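Local atomic coordinates of serine protease pet (PDB entry 4OM9), a protein that acts as a secreted serine protease and enterotoxin of enteroaggregative Escherichia coli, an autotransporter passenger whose target is probably the host cytoskeletal protein alpha-fodrin. Residues N108-E113 / H362-G367; K293-S298 / L309-G314; N396-G401 / F423-G428. All coordinates share one frame; numbering follows the deposited sequence.

Contact 1: residues N108-E113 / H362-G367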
loop_
_atom_site.group_PDB
_atom_site.type_symbol
_atom_site.label_atom_id
_atom_site.label_comp_id
_atom_site.label_asym_id
_atom_site.label_seq_id
_atom_site.Cartn_x
_atom_site.Cartn_y
_atom_site.Cartn_z
ATOM N N ASN A 108 31.216 2.742 -23.323
ATOM C CA ASN A 108 31.593 4.146 -23.537
ATOM C C ASN A 108 31.280 5.094 -22.348
ATOM O O ASN A 108 31.972 6.093 -22.182
ATOM C CB ASN A 108 30.910 4.692 -24.796
ATOM C CG ASN A 108 29.409 4.674 -24.679
ATOM O OD1 ASN A 108 28.844 3.747 -24.101
ATOM N ND2 ASN A 108 28.751 5.711 -25.194
ATOM N N LYS A 109 30.261 4.767 -21.541
ATOM C CA LYS A 109 29.878 5.588 -20.373
ATOM C C LYS A 109 29.543 4.757 -19.135
ATOM O O LYS A 109 29.294 3.565 -19.241
ATOM C CB LYS A 109 28.677 6.484 -20.705
ATOM C CG LYS A 109 29.018 7.697 -21.575
ATOM C CD LYS A 109 27.748 8.451 -21.946
ATOM C CE LYS A 109 27.753 9.879 -21.401
ATOM N NZ LYS A 109 26.401 10.507 -21.558
ATOM N N TYR A 110 29.553 5.390 -17.964
ATOM C CA TYR A 110 29.235 4.683 -16.724
ATOM C C TYR A 110 27.758 4.313 -16.704
ATOM O O TYR A 110 26.899 5.154 -16.979
ATOM C CB TYR A 110 29.550 5.528 -15.481
ATOM C CG TYR A 110 30.991 5.920 -15.307
ATOM C CD1 TYR A 110 32.018 5.161 -15.866
ATOM C CD2 TYR A 110 31.331 7.068 -14.581
ATOM C CE1 TYR A 110 33.354 5.552 -15.704
ATOM C CE2 TYR A 110 32.639 7.452 -14.408
ATOM C CZ TYR A 110 33.662 6.703 -14.974
ATOM O OH TYR A 110 34.982 7.114 -14.801
ATOM N N VAL A 111 27.458 3.068 -16.360
ATOM C CA VAL A 111 26.065 2.653 -16.279
ATOM C C VAL A 111 25.358 3.227 -15.053
ATOM O O VAL A 111 25.760 3.013 -13.907
ATOM C CB VAL A 111 25.937 1.134 -16.269
ATOM C CG1 VAL A 111 24.456 0.717 -16.065
ATOM C CG2 VAL A 111 26.470 0.591 -17.570
ATOM N N VAL A 112 24.280 3.944 -15.306
ATOM C CA VAL A 112 23.572 4.621 -14.240
ATOM C C VAL A 112 22.490 3.715 -13.612
ATOM O O VAL A 112 22.201 3.838 -12.425
ATOM C CB VAL A 112 22.975 5.946 -14.782
ATOM C CG1 VAL A 112 21.812 6.424 -13.969
ATOM C CG2 VAL A 112 24.044 7.012 -14.818
ATOM N N GLU A 113 21.937 2.786 -14.387
ATOM C CA GLU A 113 20.728 2.031 -13.958
ATOM C C GLU A 113 20.943 0.921 -12.935
ATOM O O GLU A 113 20.036 0.620 -12.168
ATOM C CB GLU A 113 20.018 1.414 -15.173
ATOM C CG GLU A 113 19.398 2.441 -16.133
ATOM C CD GLU A 113 20.434 3.328 -16.851
ATOM O OE1 GLU A 113 21.655 3.042 -16.783
ATOM O OE2 GLU A 113 20.005 4.323 -17.479
ATOM N N HIS A 362 26.504 11.542 -16.339
ATOM C CA HIS A 362 26.195 10.284 -15.635
ATOM C C HIS A 362 26.871 10.237 -14.281
ATOM O O HIS A 362 28.094 10.162 -14.193
ATOM C CB HIS A 362 26.642 9.064 -16.449
ATOM C CG HIS A 362 25.828 8.824 -17.681
ATOM N ND1 HIS A 362 25.922 7.662 -18.416
ATOM C CD2 HIS A 362 24.908 9.591 -18.306
ATOM C CE1 HIS A 362 25.088 7.721 -19.438
ATOM N NE2 HIS A 362 24.465 8.886 -19.399
ATOM N N LYS A 363 26.077 10.266 -13.225
ATOM C CA LYS A 363 26.605 10.243 -11.870
ATOM C C LYS A 363 26.313 8.898 -11.166
ATOM O O LYS A 363 25.152 8.512 -11.004
ATOM C CB LYS A 363 26.013 11.412 -11.074
ATOM C CG LYS A 363 26.698 11.673 -9.743
ATOM C CD LYS A 363 26.203 10.781 -8.613
ATOM C CE LYS A 363 26.938 11.097 -7.314
ATOM N NZ LYS A 363 26.694 10.006 -6.336
ATOM N N ILE A 364 27.356 8.197 -10.738
ATOM C CA ILE A 364 27.178 6.976 -9.935
ATOM C C ILE A 364 28.068 7.046 -8.719
ATOM O O ILE A 364 28.669 8.099 -8.440
ATOM C CB ILE A 364 27.494 5.683 -10.694
ATOM C CG1 ILE A 364 28.963 5.663 -11.138
ATOM C CG2 ILE A 364 26.579 5.527 -11.879
ATOM C CD1 ILE A 364 29.387 4.353 -11.836
ATOM N N GLY A 365 28.141 5.939 -7.988
ATOM C CA GLY A 365 28.899 5.893 -6.755
ATOM C C GLY A 365 28.113 6.449 -5.584
ATOM O O GLY A 365 27.082 7.109 -5.759
ATOM N N GLU A 366 28.612 6.206 -4.381
ATOM C CA GLU A 366 27.821 6.475 -3.192
ATOM C C GLU A 366 27.963 7.874 -2.617
ATOM O O GLU A 366 27.146 8.279 -1.791
ATOM C CB GLU A 366 28.165 5.452 -2.117
ATOM C CG GLU A 366 27.675 4.062 -2.450
ATOM C CD GLU A 366 28.014 3.076 -1.366
ATOM O OE1 GLU A 366 28.935 2.263 -1.565
ATOM O OE2 GLU A 366 27.365 3.125 -0.306
ATOM N N GLY A 367 28.996 8.602 -3.047
ATOM C CA GLY A 367 29.263 9.946 -2.555
ATOM C C GLY A 367 28.449 11.062 -3.199
ATOM O O GLY A 367 27.560 10.809 -4.024
HETATM O O HOH W 1 23.952 9.270 -22.157
#

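Contact 2: residues K293-S298 / L309-G314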
loop_
_atom_site.group_PDB
_atom_site.type_symbol
_atom_site.label_atom_id
_atom_site.label_comp_id
_atom_site.label_asym_id
_atom_site.label_seq_id
_atom_site.Cartn_x
_atom_site.Cartn_y
_atom_site.Cartn_z
ATOM N N LYS A 293 42.078 7.074 -20.312
ATOM C CA LYS A 293 41.795 6.370 -19.074
ATOM C C LYS A 293 40.842 7.155 -18.170
ATOM O O LYS A 293 40.537 8.320 -18.439
ATOM C CB LYS A 293 43.099 6.091 -18.341
ATOM C CG LYS A 293 44.098 5.376 -19.237
ATOM C CD LYS A 293 45.322 4.936 -18.478
ATOM C CE LYS A 293 46.457 4.652 -19.441
ATOM N NZ LYS A 293 47.487 3.913 -18.709
ATOM N N ASP A 294 40.357 6.519 -17.107
ATOM C CA ASP A 294 39.680 7.272 -16.058
ATOM C C ASP A 294 40.741 8.034 -15.273
ATOM O O ASP A 294 41.845 7.525 -15.036
ATOM C CB ASP A 294 38.867 6.362 -15.123
ATOM C CG ASP A 294 37.820 5.548 -15.860
ATOM O OD1 ASP A 294 37.022 6.140 -16.629
ATOM O OD2 ASP A 294 37.809 4.297 -15.685
ATOM N N LEU A 295 40.420 9.262 -14.888
ATOM C CA LEU A 295 41.263 9.969 -13.955
ATOM C C LEU A 295 40.766 9.619 -12.570
ATOM O O LEU A 295 39.697 10.062 -12.148
ATOM C CB LEU A 295 41.234 11.479 -14.196
ATOM C CG LEU A 295 41.627 11.893 -15.608
ATOM C CD1 LEU A 295 41.731 13.436 -15.745
ATOM C CD2 LEU A 295 42.938 11.228 -16.010
ATOM N N VAL A 296 41.548 8.811 -11.868
ATOM C CA VAL A 296 41.169 8.307 -10.558
ATOM C C VAL A 296 41.858 9.152 -9.501
ATOM O O VAL A 296 43.043 8.953 -9.211
ATOM C CB VAL A 296 41.542 6.831 -10.401
ATOM C CG1 VAL A 296 41.043 6.283 -9.079
ATOM C CG2 VAL A 296 40.967 6.027 -11.555
ATOM N N PHE A 297 41.100 10.100 -8.947
ATOM C CA PHE A 297 41.613 11.096 -8.015
ATOM C C PHE A 297 41.654 10.580 -6.592
ATOM O O PHE A 297 40.751 9.889 -6.163
ATOM C CB PHE A 297 40.754 12.362 -8.071
ATOM C CG PHE A 297 40.711 13.004 -9.428
ATOM C CD1 PHE A 297 41.834 13.639 -9.945
ATOM C CD2 PHE A 297 39.552 12.980 -10.181
ATOM C CE1 PHE A 297 41.802 14.237 -11.184
ATOM C CE2 PHE A 297 39.512 13.577 -11.430
ATOM C CZ PHE A 297 40.644 14.202 -11.936
ATOM N N SER A 298 42.698 10.931 -5.853
ATOM C CA SER A 298 42.797 10.500 -4.465
ATOM C C SER A 298 43.435 11.575 -3.599
ATOM O O SER A 298 44.158 12.431 -4.096
ATOM C CB SER A 298 43.586 9.195 -4.364
ATOM O OG SER A 298 44.848 9.328 -4.984
ATOM N N LEU A 309 37.631 20.369 -20.998
ATOM C CA LEU A 309 38.241 19.066 -20.885
ATOM C C LEU A 309 37.260 18.026 -21.433
ATOM O O LEU A 309 36.105 17.946 -20.999
ATOM C CB LEU A 309 38.625 18.753 -19.431
ATOM C CG LEU A 309 39.282 17.368 -19.250
ATOM C CD1 LEU A 309 40.698 17.343 -19.854
ATOM C CD2 LEU A 309 39.303 16.930 -17.795
ATOM N N ASP A 310 37.728 17.270 -22.423
ATOM C CA ASP A 310 36.972 16.194 -23.018
ATOM C C ASP A 310 37.796 14.945 -22.799
ATOM O O ASP A 310 38.875 14.799 -23.399
ATOM C CB ASP A 310 36.708 16.431 -24.516
ATOM C CG ASP A 310 35.755 15.375 -25.120
ATOM O OD1 ASP A 310 35.596 14.288 -24.519
ATOM O OD2 ASP A 310 35.164 15.633 -26.196
ATOM N N LEU A 311 37.290 14.060 -21.940
ATOM C CA LEU A 311 38.028 12.878 -21.526
ATOM C C LEU A 311 37.742 11.700 -22.430
ATOM O O LEU A 311 38.170 10.595 -22.142
ATOM C CB LEU A 311 37.702 12.496 -20.082
ATOM C CG LEU A 311 38.540 13.052 -18.927
ATOM C CD1 LEU A 311 38.589 12.043 -17.793
ATOM C CD2 LEU A 311 39.953 13.472 -19.345
ATOM N N GLY A 312 37.027 11.949 -23.522
ATOM C CA GLY A 312 36.607 10.887 -24.414
ATOM C C GLY A 312 35.894 9.760 -23.673
ATOM O O GLY A 312 34.843 9.952 -23.057
ATOM N N TYR A 313 36.489 8.577 -23.698
ATOM C CA TYR A 313 35.859 7.421 -23.062
ATOM C C TYR A 313 36.154 7.365 -21.563
ATOM O O TYR A 313 35.527 6.613 -20.832
ATOM C CB TYR A 313 36.323 6.133 -23.745
ATOM C CG TYR A 313 35.898 5.997 -25.192
ATOM C CD1 TYR A 313 34.601 6.272 -25.578
ATOM C CD2 TYR A 313 36.795 5.582 -26.170
ATOM C CE1 TYR A 313 34.194 6.145 -26.895
ATOM C CE2 TYR A 313 36.392 5.446 -27.495
ATOM C CZ TYR A 313 35.081 5.731 -27.844
ATOM O OH TYR A 313 34.650 5.605 -29.151
ATOM N N GLY A 314 37.109 8.159 -21.101
ATOM C CA GLY A 314 37.393 8.253 -19.675
ATOM C C GLY A 314 36.410 9.167 -18.938
ATOM O O GLY A 314 35.670 9.913 -19.574
#

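Contact 3: residues N396-G401 / F423-G428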
loop_
_atom_site.group_PDB
_atom_site.type_symbol
_atom_site.label_atom_id
_atom_site.label_comp_id
_atom_site.label_asym_id
_atom_site.label_seq_id
_atom_site.Cartn_x
_atom_site.Cartn_y
_atom_site.Cartn_z
ATOM N N ASN A 396 16.960 18.830 -17.183
ATOM C CA ASN A 396 16.171 17.645 -16.848
ATOM C C ASN A 396 16.986 16.674 -16.017
ATOM O O ASN A 396 18.168 16.477 -16.296
ATOM C CB ASN A 396 15.693 16.925 -18.108
ATOM C CG ASN A 396 14.773 17.773 -18.939
ATOM O OD1 ASN A 396 13.607 17.943 -18.599
ATOM N ND2 ASN A 396 15.292 18.323 -20.036
ATOM N N ILE A 397 16.353 16.047 -15.022
ATOM C CA ILE A 397 17.008 15.036 -14.208
ATOM C C ILE A 397 16.352 13.650 -14.343
ATOM O O ILE A 397 15.117 13.524 -14.289
ATOM C CB ILE A 397 17.017 15.455 -12.740
ATOM C CG1 ILE A 397 17.785 16.762 -12.584
ATOM C CG2 ILE A 397 17.619 14.352 -11.863
ATOM C CD1 ILE A 397 17.625 17.422 -11.246
ATOM N N TYR A 398 17.185 12.618 -14.515
ATOM C CA TYR A 398 16.737 11.227 -14.611
ATOM C C TYR A 398 17.319 10.452 -13.448
ATOM O O TYR A 398 18.532 10.408 -13.261
ATOM C CB TYR A 398 17.142 10.644 -15.956
ATOM C CG TYR A 398 17.125 9.132 -16.193
ATOM C CD1 TYR A 398 18.252 8.363 -15.922
ATOM C CD2 TYR A 398 16.032 8.505 -16.818
ATOM C CE1 TYR A 398 18.280 7.007 -16.211
ATOM C CE2 TYR A 398 16.037 7.135 -17.094
ATOM C CZ TYR A 398 17.177 6.394 -16.790
ATOM O OH TYR A 398 17.258 5.055 -17.066
ATOM N N VAL A 399 16.428 9.902 -12.626
ATOM C CA VAL A 399 16.809 9.179 -11.425
ATOM C C VAL A 399 16.509 7.703 -11.631
ATOM O O VAL A 399 15.354 7.327 -11.877
ATOM C CB VAL A 399 16.065 9.711 -10.208
ATOM C CG1 VAL A 399 16.611 9.113 -8.916
ATOM C CG2 VAL A 399 16.154 11.239 -10.193
ATOM N N ALA A 400 17.541 6.873 -11.555
ATOM C CA ALA A 400 17.374 5.446 -11.821
ATOM C C ALA A 400 18.007 4.536 -10.767
ATOM O O ALA A 400 18.999 4.891 -10.120
ATOM C CB ALA A 400 17.945 5.106 -13.197
ATOM N N GLY A 401 17.396 3.366 -10.575
ATOM C CA GLY A 401 18.112 2.233 -10.015
ATOM C C GLY A 401 17.930 1.993 -8.539
ATOM O O GLY A 401 18.291 0.926 -8.029
ATOM N N PHE A 423 12.566 12.945 -13.371
ATOM C CA PHE A 423 11.958 11.728 -13.877
ATOM C C PHE A 423 12.628 10.587 -13.154
ATOM O O PHE A 423 13.846 10.591 -12.988
ATOM C CB PHE A 423 12.122 11.608 -15.401
ATOM C CG PHE A 423 11.593 12.800 -16.157
ATOM C CD1 PHE A 423 12.365 13.955 -16.298
ATOM C CD2 PHE A 423 10.314 12.780 -16.708
ATOM C CE1 PHE A 423 11.863 15.071 -16.964
ATOM C CE2 PHE A 423 9.808 13.889 -17.377
ATOM C CZ PHE A 423 10.582 15.031 -17.506
ATOM N N PHE A 424 11.818 9.635 -12.699
ATOM C CA PHE A 424 12.295 8.523 -11.910
ATOM C C PHE A 424 11.910 7.244 -12.617
ATOM O O PHE A 424 10.725 6.945 -12.664
ATOM C CB PHE A 424 11.674 8.517 -10.514
ATOM C CG PHE A 424 11.680 9.856 -9.801
ATOM C CD1 PHE A 424 10.748 10.831 -10.108
ATOM C CD2 PHE A 424 12.568 10.096 -8.765
ATOM C CE1 PHE A 424 10.753 12.055 -9.442
ATOM C CE2 PHE A 424 12.562 11.312 -8.076
ATOM C CZ PHE A 424 11.669 12.295 -8.422
ATOM N N THR A 425 12.875 6.505 -13.190
ATOM C CA THR A 425 12.551 5.195 -13.752
ATOM C C THR A 425 12.488 4.140 -12.687
ATOM O O THR A 425 12.419 4.436 -11.502
ATOM C CB THR A 425 13.574 4.641 -14.757
ATOM O OG1 THR A 425 14.774 5.409 -14.732
ATOM C CG2 THR A 425 13.006 4.525 -16.150
ATOM N N GLU A 426 12.601 2.903 -13.167
ATOM C CA GLU A 426 12.527 1.688 -12.380
ATOM C C GLU A 426 13.378 1.819 -11.128
ATOM O O GLU A 426 14.555 2.190 -11.210
ATOM C CB GLU A 426 12.979 0.485 -13.235
ATOM C CG GLU A 426 12.584 -0.897 -12.693
ATOM C CD GLU A 426 13.078 -2.049 -13.585
ATOM O OE1 GLU A 426 12.230 -2.754 -14.169
ATOM O OE2 GLU A 426 14.314 -2.245 -13.703
ATOM N N ASN A 427 12.749 1.560 -9.984
ATOM C CA ASN A 427 13.367 1.584 -8.652
ATOM C C ASN A 427 13.621 2.990 -8.127
ATOM O O ASN A 427 13.884 3.174 -6.935
ATOM C CB ASN A 427 14.658 0.764 -8.634
ATOM C CG ASN A 427 14.399 -0.737 -8.824
ATOM O OD1 ASN A 427 13.390 -1.273 -8.359
ATOM N ND2 ASN A 427 15.307 -1.412 -9.515
ATOM N N GLY A 428 13.540 3.972 -9.015
ATOM C CA GLY A 428 13.598 5.373 -8.644
ATOM C C GLY A 428 14.747 5.835 -7.770
ATOM O O GLY A 428 15.907 5.467 -7.989
#

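Contact 1: residues N108-E113 / H362-G367
His362 lies beneath the side chain of Lys109 and beside the backbone of Tyr110, and it has more surface buried here than any other residue of the two segments. Its imidazole ring is gripped in two ways. ND1 donates to the carbonyl O of Tyr110 over 3.1 Å, with an N-H...O angle of 147°; ND1 lies in the carbonyl plane, but the oxygen sits 22° out of the ring plane. Over one face runs the Lys109 chain, at about a right angle to the His362 side chain: CE stands 4.0 Å from the ring centroid and nearly on the ring normal, a CH-pi contact. A bend at chi3 carries NZ on past the ring centre toward the rim. This amine donates to the carbonyl of Ala360 and forms a salt bridge with Asp359, while a water 2.8 Å from Lys109 NZ and equally close to His362 NE2 joins the two side chains. The cationic amine so near would probably disfavour a second positive charge on the imidazole, though Asp359 would partly offset this.

Ile364 supplies the apolar half. Its CG1 sits between the backbone N and carbonyl carbon (chi1 62°), and the extended branch carries CD1 to 3.8 Å from Tyr110 CB. The other branch, CG2, meets Val111 O at 3.3 Å and packs on Val112 CG2. Val112 CG2 also touches His362 CB at 3.7 Å, so one methyl bridges the polar and apolar halves.

The contact lays the loop after strand 102-107, within the protease-family region, across strand 361-364 of the parallel beta-helix sheet. Strands 341-343 and 379-381 flank that strand, and strand 88-97 packs against the loop, with Tyr90 OH bonded to Val112 N.

Contact 2: residues K293-S298 / L309-G314
A type II' beta turn from Leu311 to Gly314, on the way from strand 309-310 to strand 316-318 of the right-handed parallel beta-helix, abuts the start of strand 294-298. The turn is closed by Gly314 N donating to Leu311 O at 2.9 Å, and Gly312 occupies its first corner with a positive phi. Ahead of it, Asp310 forms an Asx turn: its OD1 accepts from Gly312 N at an N-H...O angle of 154°, on the anti side of the carboxylate and tilted from its plane. The side chain of Asp310 thus braces the backbone at the entry to the turn.

Across the contact the apolar part rests on two leucines, both buried. Leu295 has CG anti to its own carbonyl carbon (chi1 -57°), which brings the branch point to 3.7 Å from Leu311 CD1, while Leu295 CD1 lies 4.0 Å from both methyls of Leu311. The two side chains meet at a slant, and Phe316 of the following strand packs on both of them.

The polar part centres on Asp294. Its OD2 forms a salt bridge with Arg106, whose guanidinium also binds the carbonyl of Tyr313, so one arginine ties the strand start to the turn. Asp294 OD1 accepts from Gly315 N, just beyond the turn, and lies 3.7 Å from Gly314 CA. Gly314, with no side chain, brings its backbone close against the strand: Gly314 CA approaches Lys293 O at 3.4 Å, a CA-H...O contact with an angle of 148° at the hydrogen.

Contact 3: residues N396-G401 / F423-G428
Val399 packs alongside Phe424 on one side of two parallel strands, while Tyr398 and Phe423 occupy the other side. From Val399 CB, 3.8 Å from Phe424 CD2, the side chain divides. CG2 continues beside the phenyl ring, 4.0 Å from the same Phe424 CD2, and CG1, anti to the backbone N (chi1 -171°), reaches Gly428 O at 3.8 Å. Val399 CB and CG2 also both lie 3.7 Å from Phe423 O.

The main chain fixes this pairing. Val399 N donates to Phe423 O at 2.7 Å, and Val399 O receives Thr425 N, with a weak second bond from Thr425 OG1. Phe423 N donates to Ile397 O, and that oxygen also meets the Phe423 ring edge in plane. On the same side as this ring, Thr425 OG1 comes within 3.2 Å of Tyr398 CE2; the phenol hydroxyl has its main partner in Glu113.

Beyond the paired residues segment 423-428 folds into a type II turn from Thr425 to Gly428, closed by Gly428 N to Thr425 O at 2.8 Å. Gly401 N reaches into it and donates to Glu426 O at 3.1 Å, with an N-H...O angle of 156°.

In-register parallel strands on successive coils, with their side chains aligned on the same face and a tight turn following strand 422-424, fit the right-handed parallel beta-helix typical of autotransporter passengers.

In the fold
All three contacts reach one parallel face of the beta-helix: contact 2 at strand 294-298, contact 1 at 361-364 and contact 3 at 397-399 and 422-424. Along the chain, both segments of contact 2 fall between those of contact 1, and contact 3 follows both. The centre of contact 1 lies about 14 Å from that of contact 2 and about 13 Å from that of contact 3; the nearest atoms of contacts 2 and 3 are about 18 Å apart. Loop 108-113 runs between them, with Tyr110 OH near Asp294 OD1 at one end and Glu113 near Tyr398 at the other. The protease-family region is thereby seated along several coils of the stalk.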